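Local coordinates for protein acetyltransferase, GNAT family (Streptococcus pneumoniae, PDB 2ATR) that is of uncharacterised function but, as a member of the GNAT family, probably transfers an acetyl group from acetyl-coenzyme A to an acceptor not yet identified, at residues Y45-L48 with V53-L56; A47-A52 with P76-Q81; E35-H40 with L56-G61. All coordinates share one frame; numbering follows the deposited sequence.

Contact 1: Y45-L48 with V53-L56; sequences YLAL and VVGL
Leu46 and Leu56 meet on one face of an antiparallel strand pair, and the Leu46 side chain shows how a hairpin knits itself together. Its CB lies 3.8 Å from the carbonyl oxygen of Gly55. With CG anti to the carbonyl carbon (chi1 -55°), the branch divides between two neighbours: Leu46 CD2, which also lies near that oxygen, packs 3.9 Å from Leu56 CB and meets the CG and CD1 of that leucine, whereas Leu46 CD1 approaches Val53 CG1 at 4.2 Å. On this face helix 12-20 packs against Leu56 through Val15, Leu18 and Tyr19, and against Val53 through Leu18. The other face carries Ala47, whose CB sits 3.7 Å from Gly55 CA; beyond it stands Ile83 of helix 83-92.

The backbone bonds are uneven. Ala47 N donates to Gly55 O at 2.9 Å. Val54 N gives Ala47 O a short bond of 2.8 Å, and Gly55 N adds a weak one to the same oxygen at 3.3 Å. Val54 and Gly55 both face Ala47, which shifts the register by one. This is a classic beta bulge, set here in the hairpin of strands 43-49 and 52-61 within the central sheet of a GNAT fold.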
loop_
_atom_site.group_PDB
_atom_site.type_symbol
_atom_site.label_atom_id
_atom_site.label_comp_id
_atom_site.label_asym_id
_atom_site.label_seq_id
_atom_site.Cartn_x
_atom_site.Cartn_y
_atom_site.Cartn_z
ATOM N N TYR A 45 -5.839 5.743 2.004
ATOM C CA TYR A 45 -7.164 5.248 2.361
ATOM C C TYR A 45 -7.077 4.329 3.580
ATOM O O TYR A 45 -6.118 3.588 3.718
ATOM C CB TYR A 45 -7.803 4.500 1.183
ATOM C CG TYR A 45 -8.269 5.385 0.039
ATOM C CD1 TYR A 45 -9.611 5.586 -0.203
ATOM C CD2 TYR A 45 -7.364 6.011 -0.791
ATOM C CE1 TYR A 45 -10.030 6.381 -1.218
ATOM C CE2 TYR A 45 -7.770 6.807 -1.806
ATOM C CZ TYR A 45 -9.107 6.995 -2.022
ATOM O OH TYR A 45 -9.516 7.789 -3.053
ATOM N N LEU A 46 -8.081 4.385 4.450
ATOM C CA LEU A 46 -8.184 3.426 5.557
ATOM C C LEU A 46 -9.353 2.493 5.346
ATOM O O LEU A 46 -10.342 2.879 4.698
ATOM C CB LEU A 46 -8.352 4.125 6.907
ATOM C CG LEU A 46 -7.270 5.142 7.218
ATOM C CD1 LEU A 46 -7.571 5.752 8.584
ATOM C CD2 LEU A 46 -5.877 4.441 7.201
ATOM N N ALA A 47 -9.218 1.269 5.865
ATOM C CA ALA A 47 -10.299 0.318 5.973
ATOM C C ALA A 47 -10.788 0.356 7.422
ATOM O O ALA A 47 -9.960 0.308 8.359
ATOM C CB ALA A 47 -9.812 -1.074 5.634
ATOM N N LEU A 48 -12.113 0.509 7.583
ATOM C CA LEU A 48 -12.753 0.682 8.905
ATOM C C LEU A 48 -13.827 -0.350 9.120
ATOM O O LEU A 48 -14.669 -0.587 8.250
ATOM C CB LEU A 48 -13.394 2.073 9.043
ATOM C CG LEU A 48 -12.373 3.042 9.647
ATOM C CD1 LEU A 48 -11.642 3.855 8.605
ATOM C CD2 LEU A 48 -13.073 3.942 10.633
ATOM N N VAL A 53 -9.956 0.978 13.000
ATOM C CA VAL A 53 -9.015 1.056 11.807
ATOM C C VAL A 53 -8.372 -0.330 11.587
ATOM O O VAL A 53 -7.670 -0.845 12.458
ATOM C CB VAL A 53 -7.946 2.153 11.988
ATOM C CG1 VAL A 53 -6.929 2.215 10.763
ATOM C CG2 VAL A 53 -8.613 3.520 12.216
ATOM N N VAL A 54 -8.726 -0.990 10.497
ATOM C CA VAL A 54 -8.295 -2.384 10.275
ATOM C C VAL A 54 -7.345 -2.539 9.042
ATOM O O VAL A 54 -6.802 -3.592 8.813
ATOM C CB VAL A 54 -9.482 -3.448 10.357
ATOM C CG1 VAL A 54 -10.305 -3.211 11.661
ATOM C CG2 VAL A 54 -10.454 -3.486 9.126
ATOM N N GLY A 55 -7.147 -1.471 8.275
ATOM C CA GLY A 55 -6.390 -1.603 7.008
ATOM C C GLY A 55 -5.981 -0.243 6.555
ATOM O O GLY A 55 -6.612 0.750 6.952
ATOM N N LEU A 56 -4.885 -0.178 5.777
ATOM C CA LEU A 56 -4.377 1.070 5.244
ATOM C C LEU A 56 -3.749 0.801 3.853
ATOM O O LEU A 56 -3.196 -0.271 3.620
ATOM C CB LEU A 56 -3.346 1.703 6.220
ATOM C CG LEU A 56 -2.459 2.899 5.831
ATOM C CD1 LEU A 56 -2.043 3.728 7.072
ATOM C CD2 LEU A 56 -1.193 2.398 5.040
#

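Contact 2: A47-A52 with P76-Q81; sequences ALDGDA and PSYQRQ
Asp49 and Tyr78 join the tip of a beta hairpin to the loop that leads into helix 83-92, a worked example of a hairpin turn and a surface loop linked through one pair of side chains. In GNAT proteins this loop normally begins the cofactor-binding motif of the Gln/Arg-x-x-Gly-x-Gly/Ala type, and Gln79 falls at what is probably its first position. By analogy with relatives, the backbone just beyond would probably hold the pyrophosphate of acetyl-coenzyme A.

The segment 47-52 starts inside the sheet. Ala47 rests on Ile83 of helix 83-92, which Tyr78 also touches, and Leu48 is bonded through its backbone to Thr3 of the edge strand 2-7. Asp49 follows at the end of its strand and carries the contact. Its CG extends anti to the backbone N (chi1 176°), which takes the carboxylate away from the turn and to the tyrosine, whose CA is 9.8 Å from Asp49 CA. Gly50 and Asp51 fill the two corners of a type II' turn, Gly50 supplying the positive phi (61°) that its first corner needs. Ala52 closes the turn by pairing with Asp49 in both directions: Asp49 N donates to Ala52 O at 2.9 Å, and Ala52 N to Asp49 O at 2.8 Å.

The two side chains meet at about a right angle, with carboxylate and ring planes 80° apart. Tyr78 OH donates to Asp49 OD2; the modelled separation of 2.4 Å is very short, and its exact value is doubtful. The accepting Asp49 OD2 lies in the plane of the ring, at the edge beside Tyr78 CE1, 3.4 Å from that carbon.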
loop_
_atom_site.group_PDB
_atom_site.type_symbol
_atom_site.label_atom_id
_atom_site.label_comp_id
_atom_site.label_asym_id
_atom_site.label_seq_id
_atom_site.Cartn_x
_atom_site.Cartn_y
_atom_site.Cartn_z
ATOM N N ALA A 47 -9.218 1.269 5.865
ATOM C CA ALA A 47 -10.299 0.318 5.973
ATOM C C ALA A 47 -10.788 0.356 7.422
ATOM O O ALA A 47 -9.960 0.308 8.359
ATOM C CB ALA A 47 -9.812 -1.074 5.634
ATOM N N LEU A 48 -12.113 0.509 7.583
ATOM C CA LEU A 48 -12.753 0.682 8.905
ATOM C C LEU A 48 -13.827 -0.350 9.120
ATOM O O LEU A 48 -14.669 -0.587 8.250
ATOM C CB LEU A 48 -13.394 2.073 9.043
ATOM C CG LEU A 48 -12.373 3.042 9.647
ATOM C CD1 LEU A 48 -11.642 3.855 8.605
ATOM C CD2 LEU A 48 -13.073 3.942 10.633
ATOM N N ASP A 49 -13.821 -0.927 10.305
ATOM C CA ASP A 49 -14.842 -1.857 10.724
ATOM C C ASP A 49 -15.549 -1.066 11.828
ATOM O O ASP A 49 -15.058 -1.025 12.989
ATOM C CB ASP A 49 -14.171 -3.117 11.319
ATOM C CG ASP A 49 -15.198 -4.116 11.879
ATOM O OD1 ASP A 49 -16.415 -3.892 11.677
ATOM O OD2 ASP A 49 -14.789 -5.133 12.471
ATOM N N GLY A 50 -16.647 -0.381 11.465
ATOM C CA GLY A 50 -17.241 0.609 12.364
ATOM C C GLY A 50 -16.236 1.691 12.628
ATOM O O GLY A 50 -15.724 2.301 11.699
ATOM N N ASP A 51 -15.890 1.898 13.884
ATOM C CA ASP A 51 -14.857 2.867 14.208
ATOM C C ASP A 51 -13.467 2.229 14.237
ATOM O O ASP A 51 -12.498 2.927 14.363
ATOM C CB ASP A 51 -15.135 3.579 15.545
ATOM C CG ASP A 51 -16.469 4.376 15.542
ATOM O OD1 ASP A 51 -16.841 4.953 14.495
ATOM O OD2 ASP A 51 -17.129 4.416 16.605
ATOM N N ALA A 52 -13.371 0.911 14.147
ATOM C CA ALA A 52 -12.017 0.247 14.228
ATOM C C ALA A 52 -11.191 0.460 12.929
ATOM O O ALA A 52 -11.692 0.124 11.895
ATOM C CB ALA A 52 -12.224 -1.241 14.423
ATOM N N PRO A 76 -4.007 -9.062 10.054
ATOM C CA PRO A 76 -3.924 -10.436 9.630
ATOM C C PRO A 76 -5.087 -11.176 10.156
ATOM O O PRO A 76 -5.315 -12.288 9.742
ATOM C CB PRO A 76 -2.604 -10.943 10.266
ATOM C CG PRO A 76 -1.799 -9.719 10.446
ATOM C CD PRO A 76 -2.815 -8.669 10.844
ATOM N N SER A 77 -5.858 -10.536 11.046
ATOM C CA SER A 77 -7.039 -11.182 11.617
ATOM C C SER A 77 -8.282 -11.047 10.712
ATOM O O SER A 77 -9.162 -11.912 10.769
ATOM C CB SER A 77 -7.265 -10.811 13.114
ATOM O OG SER A 77 -7.071 -9.456 13.410
ATOM N N TYR A 78 -8.329 -9.983 9.888
ATOM C CA TYR A 78 -9.317 -9.779 8.809
ATOM C C TYR A 78 -8.710 -10.436 7.560
ATOM O O TYR A 78 -7.937 -11.399 7.695
ATOM C CB TYR A 78 -9.614 -8.261 8.589
ATOM C CG TYR A 78 -10.388 -7.603 9.748
ATOM C CD1 TYR A 78 -11.736 -7.281 9.617
ATOM C CD2 TYR A 78 -9.764 -7.352 10.982
ATOM C CE1 TYR A 78 -12.454 -6.732 10.667
ATOM C CE2 TYR A 78 -10.455 -6.774 12.035
ATOM C CZ TYR A 78 -11.816 -6.484 11.888
ATOM O OH TYR A 78 -12.523 -5.922 12.937
ATOM N N GLN A 79 -9.012 -9.955 6.351
ATOM C CA GLN A 79 -8.314 -10.512 5.131
ATOM C C GLN A 79 -9.104 -11.633 4.506
ATOM O O GLN A 79 -9.981 -12.208 5.143
ATOM C CB GLN A 79 -6.915 -11.065 5.444
ATOM C CG GLN A 79 -5.723 -10.076 5.424
ATOM C CD GLN A 79 -4.398 -10.786 5.653
ATOM O OE1 GLN A 79 -4.317 -12.030 5.589
ATOM N NE2 GLN A 79 -3.351 -10.019 5.904
ATOM N N ARG A 80 -8.770 -11.950 3.254
ATOM C CA ARG A 80 -9.515 -12.921 2.432
ATOM C C ARG A 80 -11.021 -12.607 2.281
ATOM O O ARG A 80 -11.795 -13.458 1.840
ATOM C CB ARG A 80 -9.228 -14.374 2.880
ATOM C CG ARG A 80 -7.799 -14.841 2.507
ATOM C CD ARG A 80 -7.502 -16.292 2.929
ATOM N NE ARG A 80 -6.068 -16.632 2.855
ATOM C CZ ARG A 80 -5.231 -16.674 3.903
ATOM N NH1 ARG A 80 -5.666 -16.388 5.137
ATOM N NH2 ARG A 80 -3.947 -16.994 3.721
ATOM N N GLN A 81 -11.423 -11.382 2.639
ATOM C CA GLN A 81 -12.790 -10.868 2.386
ATOM C C GLN A 81 -12.770 -9.569 1.564
ATOM O O GLN A 81 -13.690 -8.713 1.653
ATOM C CB GLN A 81 -13.593 -10.700 3.685
ATOM C CG GLN A 81 -13.100 -9.632 4.662
ATOM C CD GLN A 81 -13.894 -9.672 5.978
ATOM O OE1 GLN A 81 -15.075 -9.308 6.014
ATOM N NE2 GLN A 81 -13.240 -10.115 7.060
#

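Contact 3: E35-H40 with L56-G61; sequences EQALSH and LIRLVG
The methyl of Ala37 lies over one face of the Arg58 guanidinium group, with Ala37 CB 3.7 Å from Arg58 NH1 and 3.9 Å from Arg58 NH2. Leu38 approaches the same arginine differently. Its side chain crosses that of Arg58 at about a right angle, and Leu38 CD2 touches the aliphatic part of the chain, 3.8 Å from Arg58 CD. Adjacent residues of 35-40 therefore pack on different portions of one long side chain, Ala37 on the guanidinium and Leu38 on the aliphatic stem.

The torsions of Arg58 make this possible. The chain leaves strand 52-61 with CG anti to the backbone N, then bends at chi3 (77°), which brings the guanidinium against Ala37. Its polar end is met by other residues: NE forms a salt bridge with Asp71 of strand 66-74, and NH1 is hydrogen-bonded to Ser41 OG. That hydroxyl also bonds to Ala37 O, a carbonyl that in addition receives His40 N at 2.8 Å. Ser41 consequently ties the arginine to the backbone carbonyl of Ala37.

Farther along, a water bridges the two segments. It donates to His40 O at 2.9 Å and accepts from Gly61 N at 3.1 Å, connecting His40 to the last residue of the strand.

Chemically, a buried guanidinium has a carboxylate for its charge and a hydroxyl as a further hydrogen-bond partner, while a methyl packs over one of its faces. The carboxylate of Asp71 probably helps stabilise the charged form of Arg58, and the bonds at its nitrogens should restrict the rotation of the guanidinium on which Ala37 packs.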
loop_
_atom_site.group_PDB
_atom_site.type_symbol
_atom_site.label_atom_id
_atom_site.label_comp_id
_atom_site.label_asym_id
_atom_site.label_seq_id
_atom_site.Cartn_x
_atom_site.Cartn_y
_atom_site.Cartn_z
ATOM N N GLU A 35 6.269 8.928 10.494
ATOM C CA GLU A 35 5.551 10.156 10.875
ATOM C C GLU A 35 5.682 11.240 9.804
ATOM O O GLU A 35 4.701 11.794 9.324
ATOM C CB GLU A 35 6.099 10.671 12.210
ATOM C CG GLU A 35 5.087 11.403 13.038
ATOM C CD GLU A 35 5.555 11.547 14.491
ATOM O OE1 GLU A 35 6.774 11.801 14.707
ATOM O OE2 GLU A 35 4.701 11.392 15.401
ATOM N N GLN A 36 6.915 11.492 9.385
ATOM C CA GLN A 36 7.189 12.403 8.295
ATOM C C GLN A 36 6.607 11.924 6.959
ATOM O O GLN A 36 6.021 12.716 6.240
ATOM C CB GLN A 36 8.704 12.672 8.185
ATOM C CG GLN A 36 9.338 13.338 9.425
ATOM C CD GLN A 36 8.770 14.719 9.673
ATOM O OE1 GLN A 36 7.913 14.899 10.535
ATOM N NE2 GLN A 36 9.238 15.710 8.912
ATOM N N ALA A 37 6.758 10.628 6.638
ATOM C CA ALA A 37 6.236 10.066 5.367
ATOM C C ALA A 37 4.736 10.323 5.148
ATOM O O ALA A 37 4.315 10.693 4.046
ATOM C CB ALA A 37 6.521 8.572 5.269
ATOM N N LEU A 38 3.943 10.088 6.202
ATOM C CA LEU A 38 2.496 10.215 6.174
ATOM C C LEU A 38 2.013 11.575 5.671
ATOM O O LEU A 38 0.916 11.670 5.124
ATOM C CB LEU A 38 1.892 9.890 7.554
ATOM C CG LEU A 38 1.983 8.449 8.031
ATOM C CD1 LEU A 38 1.602 8.348 9.526
ATOM C CD2 LEU A 38 1.062 7.560 7.193
ATOM N N SER A 39 2.830 12.611 5.836
ATOM C CA SER A 39 2.496 13.956 5.348
ATOM C C SER A 39 2.880 14.183 3.905
ATOM O O SER A 39 2.487 15.194 3.327
ATOM C CB SER A 39 3.250 15.034 6.157
ATOM O OG SER A 39 2.599 15.236 7.393
ATOM N N HIS A 40 3.675 13.279 3.334
ATOM C CA HIS A 40 4.303 13.526 2.015
ATOM C C HIS A 40 3.929 12.444 0.997
ATOM O O HIS A 40 4.705 12.116 0.084
ATOM C CB HIS A 40 5.824 13.645 2.169
ATOM C CG HIS A 40 6.248 14.756 3.079
ATOM N ND1 HIS A 40 6.233 16.081 2.695
ATOM C CD2 HIS A 40 6.643 14.746 4.375
ATOM C CE1 HIS A 40 6.638 16.835 3.699
ATOM N NE2 HIS A 40 6.885 16.050 4.736
ATOM N N LEU A 56 -4.885 -0.178 5.777
ATOM C CA LEU A 56 -4.377 1.070 5.244
ATOM C C LEU A 56 -3.749 0.801 3.853
ATOM O O LEU A 56 -3.196 -0.271 3.620
ATOM C CB LEU A 56 -3.346 1.703 6.220
ATOM C CG LEU A 56 -2.459 2.899 5.831
ATOM C CD1 LEU A 56 -2.043 3.728 7.072
ATOM C CD2 LEU A 56 -1.193 2.398 5.040
ATOM N N ILE A 57 -3.882 1.756 2.952
ATOM C CA ILE A 57 -3.053 1.781 1.705
ATOM C C ILE A 57 -2.444 3.161 1.624
ATOM O O ILE A 57 -3.083 4.140 2.003
ATOM C CB ILE A 57 -3.803 1.356 0.403
ATOM C CG1 ILE A 57 -2.825 1.274 -0.847
ATOM C CG2 ILE A 57 -4.986 2.330 0.139
ATOM C CD1 ILE A 57 -3.516 0.584 -2.090
ATOM N N ARG A 58 -1.180 3.234 1.213
ATOM C CA ARG A 58 -0.479 4.480 1.086
ATOM C C ARG A 58 0.322 4.480 -0.234
ATOM O O ARG A 58 1.183 3.619 -0.505
ATOM C CB ARG A 58 0.479 4.689 2.267
ATOM C CG ARG A 58 1.133 6.011 2.327
ATOM C CD ARG A 58 1.789 6.248 3.688
ATOM N NE ARG A 58 3.064 5.537 3.864
ATOM C CZ ARG A 58 4.255 5.939 3.432
ATOM N NH1 ARG A 58 4.414 7.016 2.647
ATOM N NH2 ARG A 58 5.315 5.223 3.748
ATOM N N LEU A 59 0.008 5.455 -1.069
ATOM C CA LEU A 59 0.693 5.607 -2.365
ATOM C C LEU A 59 1.622 6.775 -2.316
ATOM O O LEU A 59 1.326 7.761 -1.658
ATOM C CB LEU A 59 -0.328 5.825 -3.474
ATOM C CG LEU A 59 -1.503 4.884 -3.683
ATOM C CD1 LEU A 59 -2.194 5.313 -4.957
ATOM C CD2 LEU A 59 -1.079 3.461 -3.775
ATOM N N VAL A 60 2.743 6.671 -3.037
ATOM C CA VAL A 60 3.791 7.690 -3.107
ATOM C C VAL A 60 4.268 7.870 -4.559
ATOM O O VAL A 60 3.973 7.030 -5.424
ATOM C CB VAL A 60 5.040 7.350 -2.212
ATOM C CG1 VAL A 60 4.622 7.258 -0.708
ATOM C CG2 VAL A 60 5.753 6.088 -2.694
ATOM N N GLY A 61 5.023 8.936 -4.809
ATOM C CA GLY A 61 5.535 9.180 -6.172
ATOM C C GLY A 61 5.148 10.558 -6.619
ATOM O O GLY A 61 4.725 11.387 -5.807
HETATM O O HOH W 1 4.629 10.888 -2.497
#

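All three contacts draw on one hairpin of the mixed central sheet. Contact 1 is the pairing of strands 43-49 and 52-61 themselves; contact 2, its centre about 7 Å away, extends from the turn end and shares Ala47 and Leu48 with it. They touch directly, since Val54 CG1 packs 3.6 Å from Tyr78 CE2. Contact 3 lies toward the opposite end of strand 52-61, sharing Leu56, about 14 Å from contact 1 and 20 Å from contact 2 between centres. Along the chain, helix 33-38 leads into the hairpin, and strand 66-74 then leads to the probable cofactor loop. Strand 52-61 thus carries contacts with that loop's neighbourhood near one end and with helix 33-38 toward the other.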